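Local coordinates for apical membrane antigen 1 (Babesia divergens, PDB 4APM), which probably takes part in forming the moving junction through which this apicomplexan parasite invades its host cell, at residues L108-W119 against D125-I136. Numbering follows the deposited sequence.
Sequences LSPVSAADLVRW and DVANCAEYAGNI. With ACT (acetate ion), chain C.
D125, in the first turn of helix 125-134, lays its carboxylate against the methyl of A113, OD1 lying 3.6 Å from A113 CB. One water ties this end together: it donates to A113 O and D125 OD1 and accepts from N128 ND2 at 2.7 Å, so the A113 carbonyl at the start of helix 113-118 is linked to two side chains of the longer helix. The other end of the N128 amide, OD1, takes a bond from G123 N in the intervening loop, which fixes the rotation of the group. N128 CB backs onto L116, whose CD2 reaches the helix backbone 3.7 Å from C129 N. C129 itself is disulfide-bonded to C159 on the strand beside 111-112. One turn on, Y132 carries the contact. With CG anti to the backbone N (chi1 176°), its ring passes between L116 CD1, over one face 4.0 Å from the ring centroid in a CH-pi contact, and I136 CD1 over the opposite face. V111 CG2 packs at Y132 CE2, while W119 CZ3 approaches Y132 CE1 with the two ring planes inclined at 33°. Y132 OH donates to L108 O over 2.6 Å, the acceptor lying near the plane of the ring at its edge. At the end, I136 CG2 only loosely meets L108 CD1, at 4.4 Å. Helices 113-118 and 125-134, joined by a short loop, cross at 67°; strand 111-112 is an edge strand of a five-stranded antiparallel sheet, helix 125-134 lies against its strands 150-153 and 158-161, and the connecting loop supplies G120 and D122 to the calcium ion.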
ATOM      1  N   LEU A 108     -11.916  17.567  20.385  1.00 44.93           N
ATOM      2  CA  LEU A 108     -11.245  16.318  20.128  1.00 44.08           C
ATOM      3  C   LEU A 108     -10.405  16.344  18.848  1.00 40.50           C
ATOM      4  O   LEU A 108      -9.466  15.572  18.738  1.00 43.22           O
ATOM      5  CB  LEU A 108     -12.243  15.146  20.086  1.00 45.60           C
ATOM      6  CG  LEU A 108     -13.381  15.027  21.106  0.60 43.99           C
ATOM      7  CD1 LEU A 108     -13.250  13.778  21.961  0.60 40.87           C
ATOM      8  CD2 LEU A 108     -13.514  16.265  21.971  0.60 46.94           C
ATOM      9  N   SER A 109     -10.719  17.234  17.898  1.00 38.73           N
ATOM     10  CA  SER A 109     -10.277  17.044  16.503  1.00 37.45           C
ATOM     11  C   SER A 109     -10.474  18.258  15.588  1.00 35.13           C
ATOM     12  O   SER A 109     -11.506  18.902  15.662  1.00 38.81           O
ATOM     13  CB  SER A 109     -11.029  15.859  15.896  1.00 33.37           C
ATOM     14  OG  SER A 109     -10.647  15.657  14.561  1.00 27.41           O
ATOM     15  N   PRO A 110      -9.538  18.503  14.639  1.00 33.73           N
ATOM     16  CA  PRO A 110      -8.251  17.843  14.445  1.00 33.79           C
ATOM     17  C   PRO A 110      -7.271  18.337  15.506  1.00 34.57           C
ATOM     18  O   PRO A 110      -7.510  19.378  16.106  1.00 35.45           O
ATOM     19  CB  PRO A 110      -7.812  18.345  13.062  1.00 34.02           C
ATOM     20  CG  PRO A 110      -8.407  19.705  12.957  1.00 31.98           C
ATOM     21  CD  PRO A 110      -9.706  19.648  13.719  1.00 31.94           C
ATOM     22  N   VAL A 111      -6.194  17.599  15.752  1.00 31.48           N
ATOM     23  CA  VAL A 111      -5.139  18.092  16.643  1.00 33.52           C
ATOM     24  C   VAL A 111      -3.806  18.085  15.884  1.00 31.91           C
ATOM     25  O   VAL A 111      -3.640  17.322  14.926  1.00 34.70           O
ATOM     26  CB  VAL A 111      -5.017  17.224  17.939  1.00 31.60           C
ATOM     27  CG1 VAL A 111      -6.293  17.261  18.759  1.00 30.26           C
ATOM     28  CG2 VAL A 111      -4.650  15.791  17.591  1.00 30.63           C
ATOM     29  N   SER A 112      -2.849  18.893  16.315  1.00 27.70           N
ATOM     30  CA  SER A 112      -1.600  18.994  15.578  1.00 28.78           C
ATOM     31  C   SER A 112      -0.642  17.919  16.053  1.00 27.87           C
ATOM     32  O   SER A 112      -0.768  17.432  17.170  1.00 32.80           O
ATOM     33  CB  SER A 112      -0.973  20.384  15.751  1.00 27.44           C
ATOM     34  OG  SER A 112      -0.252  20.455  16.976  1.00 37.43           O
ATOM     35  N   ALA A 113       0.346  17.580  15.226  1.00 28.30           N
ATOM     36  CA  ALA A 113       1.426  16.678  15.640  1.00 27.49           C
ATOM     37  C   ALA A 113       2.101  17.149  16.923  1.00 30.51           C
ATOM     38  O   ALA A 113       2.495  16.330  17.765  1.00 29.24           O
ATOM     39  CB  ALA A 113       2.446  16.528  14.526  1.00 25.46           C
ATOM     40  N   ALA A 114       2.248  18.471  17.060  1.00 28.93           N
ATOM     41  CA  ALA A 114       2.897  19.063  18.240  1.00 29.81           C
ATOM     42  C   ALA A 114       2.019  18.881  19.484  1.00 27.91           C
ATOM     43  O   ALA A 114       2.513  18.551  20.558  1.00 25.94           O
ATOM     44  CB  ALA A 114       3.194  20.551  17.999  1.00 27.19           C
ATOM     45  N   ASP A 115       0.715  19.097  19.323  1.00 28.61           N
ATOM     46  CA  ASP A 115      -0.250  18.806  20.386  1.00 32.53           C
ATOM     47  C   ASP A 115      -0.100  17.408  20.973  1.00 28.99           C
ATOM     48  O   ASP A 115       0.007  17.232  22.180  1.00 28.28           O
ATOM     49  CB  ASP A 115      -1.673  19.010  19.876  1.00 33.94           C
ATOM     50  CG  ASP A 115      -2.114  20.458  19.969  1.00 36.65           C
ATOM     51  OD1 ASP A 115      -1.390  21.245  20.606  1.00 39.52           O
ATOM     52  OD2 ASP A 115      -3.183  20.803  19.424  1.00 43.07           O
ATOM     53  N   LEU A 116      -0.043  16.426  20.092  1.00 31.19           N
ATOM     54  CA  LEU A 116       0.121  15.048  20.475  1.00 29.74           C
ATOM     55  C   LEU A 116       1.434  14.828  21.251  1.00 32.53           C
ATOM     56  O   LEU A 116       1.425  14.162  22.300  1.00 31.30           O
ATOM     57  CB  LEU A 116       0.022  14.142  19.229  1.00 30.65           C
ATOM     58  CG  LEU A 116      -1.258  13.301  18.981  1.00 34.88           C
ATOM     59  CD1 LEU A 116      -2.503  13.826  19.684  1.00 33.80           C
ATOM     60  CD2 LEU A 116      -1.534  12.983  17.507  1.00 30.69           C
ATOM     61  N   VAL A 117       2.546  15.428  20.804  1.00 30.16           N
ATOM     62  CA  VAL A 117       3.755  15.392  21.647  1.00 31.17           C
ATOM     63  C   VAL A 117       3.620  16.137  23.005  1.00 33.46           C
ATOM     64  O   VAL A 117       3.986  15.589  24.058  1.00 31.40           O
ATOM     65  CB  VAL A 117       5.116  15.551  20.887  1.00 34.79           C
ATOM     66  CG1 VAL A 117       4.956  16.233  19.556  1.00 35.52           C
ATOM     67  CG2 VAL A 117       6.241  16.162  21.746  1.00 28.38           C
ATOM     68  N   ARG A 118       2.918  17.267  22.991  1.00 31.19           N
ATOM     69  CA  ARG A 118       2.594  18.018  24.211  1.00 34.29           C
ATOM     70  C   ARG A 118       1.907  17.026  25.203  1.00 37.77           C
ATOM     71  O   ARG A 118       2.285  16.937  26.389  1.00 33.43           O
ATOM     72  CB  ARG A 118       1.696  19.240  23.835  1.00 33.33           C
ATOM     73  CG  ARG A 118       1.835  20.536  24.652  1.00 38.23           C
ATOM     74  CD  ARG A 118       2.208  21.796  23.810  1.00 40.97           C
ATOM     75  NE  ARG A 118       1.386  22.019  22.622  1.00 38.83           N
ATOM     76  CZ  ARG A 118       1.760  22.709  21.536  1.00 43.32           C
ATOM     77  NH1 ARG A 118       2.949  23.291  21.477  1.00 50.53           N
ATOM     78  NH2 ARG A 118       0.932  22.821  20.496  1.00 36.28           N
ATOM     79  N   TRP A 119       1.034  16.167  24.665  1.00 34.53           N
ATOM     80  CA  TRP A 119       0.174  15.288  25.485  1.00 30.36           C
ATOM     81  C   TRP A 119       0.804  13.985  25.885  1.00 30.35           C
ATOM     82  O   TRP A 119       0.144  13.110  26.465  1.00 30.73           O
ATOM     83  CB  TRP A 119      -1.147  15.040  24.778  1.00 27.95           C
ATOM     84  CG  TRP A 119      -1.901  16.313  24.597  1.00 31.05           C
ATOM     85  CD1 TRP A 119      -1.769  17.487  25.346  1.00 31.91           C
ATOM     86  CD2 TRP A 119      -2.929  16.612  23.594  1.00 33.00           C
ATOM     87  NE1 TRP A 119      -2.616  18.458  24.881  1.00 32.78           N
ATOM     88  CE2 TRP A 119      -3.353  17.993  23.842  1.00 32.15           C
ATOM     89  CE3 TRP A 119      -3.524  15.900  22.565  1.00 31.00           C
ATOM     90  CZ2 TRP A 119      -4.328  18.604  23.083  1.00 34.61           C
ATOM     91  CZ3 TRP A 119      -4.530  16.517  21.825  1.00 31.94           C
ATOM     92  CH2 TRP A 119      -4.902  17.843  22.055  1.00 30.51           C
ATOM     93  N   ASP A 125       4.580  10.640  14.140  1.00 25.50           N
ATOM     94  CA  ASP A 125       3.307  11.348  14.051  1.00 24.17           C
ATOM     95  C   ASP A 125       2.111  10.449  13.658  1.00 25.43           C
ATOM     96  O   ASP A 125       1.019  10.537  14.255  1.00 25.66           O
ATOM     97  CB  ASP A 125       3.430  12.535  13.113  1.00 25.26           C
ATOM     98  CG  ASP A 125       4.481  13.554  13.587  1.00 30.12           C
ATOM     99  OD1 ASP A 125       4.697  13.682  14.817  1.00 27.17           O
ATOM    100  OD2 ASP A 125       5.129  14.186  12.723  1.00 30.33           O
ATOM    101  N   VAL A 126       2.317   9.590  12.669  1.00 21.79           N
ATOM    102  CA  VAL A 126       1.289   8.681  12.261  1.00 22.50           C
ATOM    103  C   VAL A 126       0.930   7.742  13.419  1.00 24.87           C
ATOM    104  O   VAL A 126      -0.243   7.578  13.734  1.00 25.38           O
ATOM    105  CB  VAL A 126       1.690   7.879  10.995  1.00 23.08           C
ATOM    106  CG1 VAL A 126       0.722   6.729  10.762  1.00 17.27           C
ATOM    107  CG2 VAL A 126       1.761   8.815   9.780  1.00 20.46           C
ATOM    108  N   ALA A 127       1.935   7.208  14.105  1.00 23.80           N
ATOM    109  CA  ALA A 127       1.673   6.366  15.279  1.00 24.28           C
ATOM    110  C   ALA A 127       0.961   7.149  16.399  1.00 24.33           C
ATOM    111  O   ALA A 127       0.005   6.673  16.983  1.00 22.76           O
ATOM    112  CB  ALA A 127       2.955   5.734  15.791  1.00 22.80           C
ATOM    113  N   ASN A 128       1.372   8.386  16.638  1.00 23.26           N
ATOM    114  CA  ASN A 128       0.716   9.163  17.661  1.00 23.16           C
ATOM    115  C   ASN A 128      -0.780   9.365  17.348  1.00 23.67           C
ATOM    116  O   ASN A 128      -1.637   9.258  18.236  1.00 24.32           O
ATOM    117  CB  ASN A 128       1.422  10.510  17.868  1.00 20.40           C
ATOM    118  CG  ASN A 128       2.772  10.357  18.495  1.00 23.53           C
ATOM    119  OD1 ASN A 128       3.171   9.239  18.899  1.00 22.54           O
ATOM    120  ND2 ASN A 128       3.519  11.486  18.591  1.00 22.94           N
ATOM    121  N   CYS A 129      -1.069   9.640  16.080  1.00 22.76           N
ATOM    122  CA  CYS A 129      -2.408   9.884  15.636  1.00 25.32           C
ATOM    123  C   CYS A 129      -3.275   8.623  15.844  1.00 25.60           C
ATOM    124  O   CYS A 129      -4.407   8.703  16.335  1.00 25.04           O
ATOM    125  CB  CYS A 129      -2.389  10.363  14.168  1.00 24.87           C
ATOM    126  SG  CYS A 129      -3.982  10.960  13.541  1.00 34.15           S
ATOM    127  N   ALA A 130      -2.691   7.461  15.579  1.00 25.92           N
ATOM    128  CA  ALA A 130      -3.399   6.170  15.718  1.00 29.42           C
ATOM    129  C   ALA A 130      -3.699   5.884  17.186  1.00 27.16           C
ATOM    130  O   ALA A 130      -4.798   5.464  17.525  1.00 27.99           O
ATOM    131  CB  ALA A 130      -2.569   5.033  15.127  1.00 23.60           C
ATOM    132  N   GLU A 131      -2.713   6.128  18.041  1.00 26.47           N
ATOM    133  CA  GLU A 131      -2.865   5.920  19.486  1.00 28.16           C
ATOM    134  C   GLU A 131      -3.890   6.917  20.036  1.00 30.11           C
ATOM    135  O   GLU A 131      -4.733   6.590  20.861  1.00 30.96           O
ATOM    136  CB  GLU A 131      -1.505   6.101  20.180  1.00 27.80           C
ATOM    137  CG  GLU A 131      -1.496   5.774  21.680  1.00 30.99           C
ATOM    138  CD  GLU A 131      -0.105   5.857  22.283  0.70 26.00           C
ATOM    139  OE1 GLU A 131       0.868   5.957  21.516  0.70 25.71           O
ATOM    140  OE2 GLU A 131       0.023   5.820  23.524  0.70 29.66           O
ATOM    141  N   TYR A 132      -3.888   8.115  19.491  1.00 29.91           N
ATOM    142  CA  TYR A 132      -4.827   9.100  19.946  1.00 30.10           C
ATOM    143  C   TYR A 132      -6.263   8.677  19.573  1.00 30.27           C
ATOM    144  O   TYR A 132      -7.181   8.773  20.389  1.00 28.10           O
ATOM    145  CB  TYR A 132      -4.460  10.455  19.345  1.00 29.64           C
ATOM    146  CG  TYR A 132      -5.432  11.549  19.691  1.00 29.83           C
ATOM    147  CD1 TYR A 132      -5.517  12.038  20.990  1.00 30.59           C
ATOM    148  CD2 TYR A 132      -6.230  12.124  18.713  1.00 27.04           C
ATOM    149  CE1 TYR A 132      -6.403  13.050  21.312  1.00 30.77           C
ATOM    150  CE2 TYR A 132      -7.110  13.134  19.021  1.00 28.48           C
ATOM    151  CZ  TYR A 132      -7.177  13.607  20.327  1.00 31.28           C
ATOM    152  OH  TYR A 132      -8.059  14.618  20.655  1.00 31.63           O
ATOM    153  N   ALA A 133      -6.448   8.207  18.339  1.00 27.78           N
ATOM    154  CA  ALA A 133      -7.730   7.648  17.928  1.00 26.92           C
ATOM    155  C   ALA A 133      -8.135   6.485  18.863  1.00 28.57           C
ATOM    156  O   ALA A 133      -9.312   6.342  19.215  1.00 27.77           O
ATOM    157  CB  ALA A 133      -7.667   7.182  16.468  1.00 25.87           C
ATOM    158  N   GLY A 134      -7.147   5.700  19.300  1.00 26.01           N
ATOM    159  CA  GLY A 134      -7.377   4.587  20.219  1.00 27.44           C
ATOM    160  C   GLY A 134      -7.795   4.935  21.646  1.00 29.18           C
ATOM    161  O   GLY A 134      -8.294   4.075  22.365  1.00 26.46           O
ATOM    162  N   ASN A 135      -7.610   6.200  22.041  1.00 29.96           N
ATOM    163  CA  ASN A 135      -7.988   6.696  23.365  1.00 30.41           C
ATOM    164  C   ASN A 135      -9.295   7.507  23.395  1.00 34.02           C
ATOM    165  O   ASN A 135      -9.565   8.191  24.393  1.00 33.11           O
ATOM    166  CB  ASN A 135      -6.896   7.630  23.900  1.00 31.02           C
ATOM    167  CG  ASN A 135      -5.647   6.892  24.320  1.00 29.84           C
ATOM    168  OD1 ASN A 135      -5.688   5.703  24.623  1.00 32.27           O
ATOM    169  ND2 ASN A 135      -4.527   7.586  24.314  1.00 27.63           N
ATOM    170  N   ILE A 136      -9.993   7.589  22.264  1.00 33.97           N
ATOM    171  CA  ILE A 136     -11.235   8.383  22.181  1.00 34.42           C
ATOM    172  C   ILE A 136     -12.373   7.384  22.224  1.00 38.41           C
ATOM    173  O   ILE A 136     -12.502   6.545  21.319  1.00 35.42           O
ATOM    174  CB  ILE A 136     -11.337   9.182  20.858  1.00 35.80           C
ATOM    175  CG1 ILE A 136     -10.431  10.411  20.884  1.00 35.56           C
ATOM    176  CG2 ILE A 136     -12.774   9.592  20.566  1.00 32.34           C
ATOM    177  CD1 ILE A 136      -9.988  10.839  19.511  1.00 34.11           C
TER
HETATM  178  C   ACT C1512       5.228  10.422   9.460  1.00 55.51           C
HETATM  179  O   ACT C1512       6.174   9.987   8.754  1.00 58.25           O
HETATM  180  OXT ACT C1512       4.910   9.938  10.590  1.00 44.46           O
HETATM  181  CH3 ACT C1512       4.462  11.582   8.907  1.00 43.84           C
HETATM  182  O   HOH W   1       2.819  13.589  16.996  1.00 27.57           O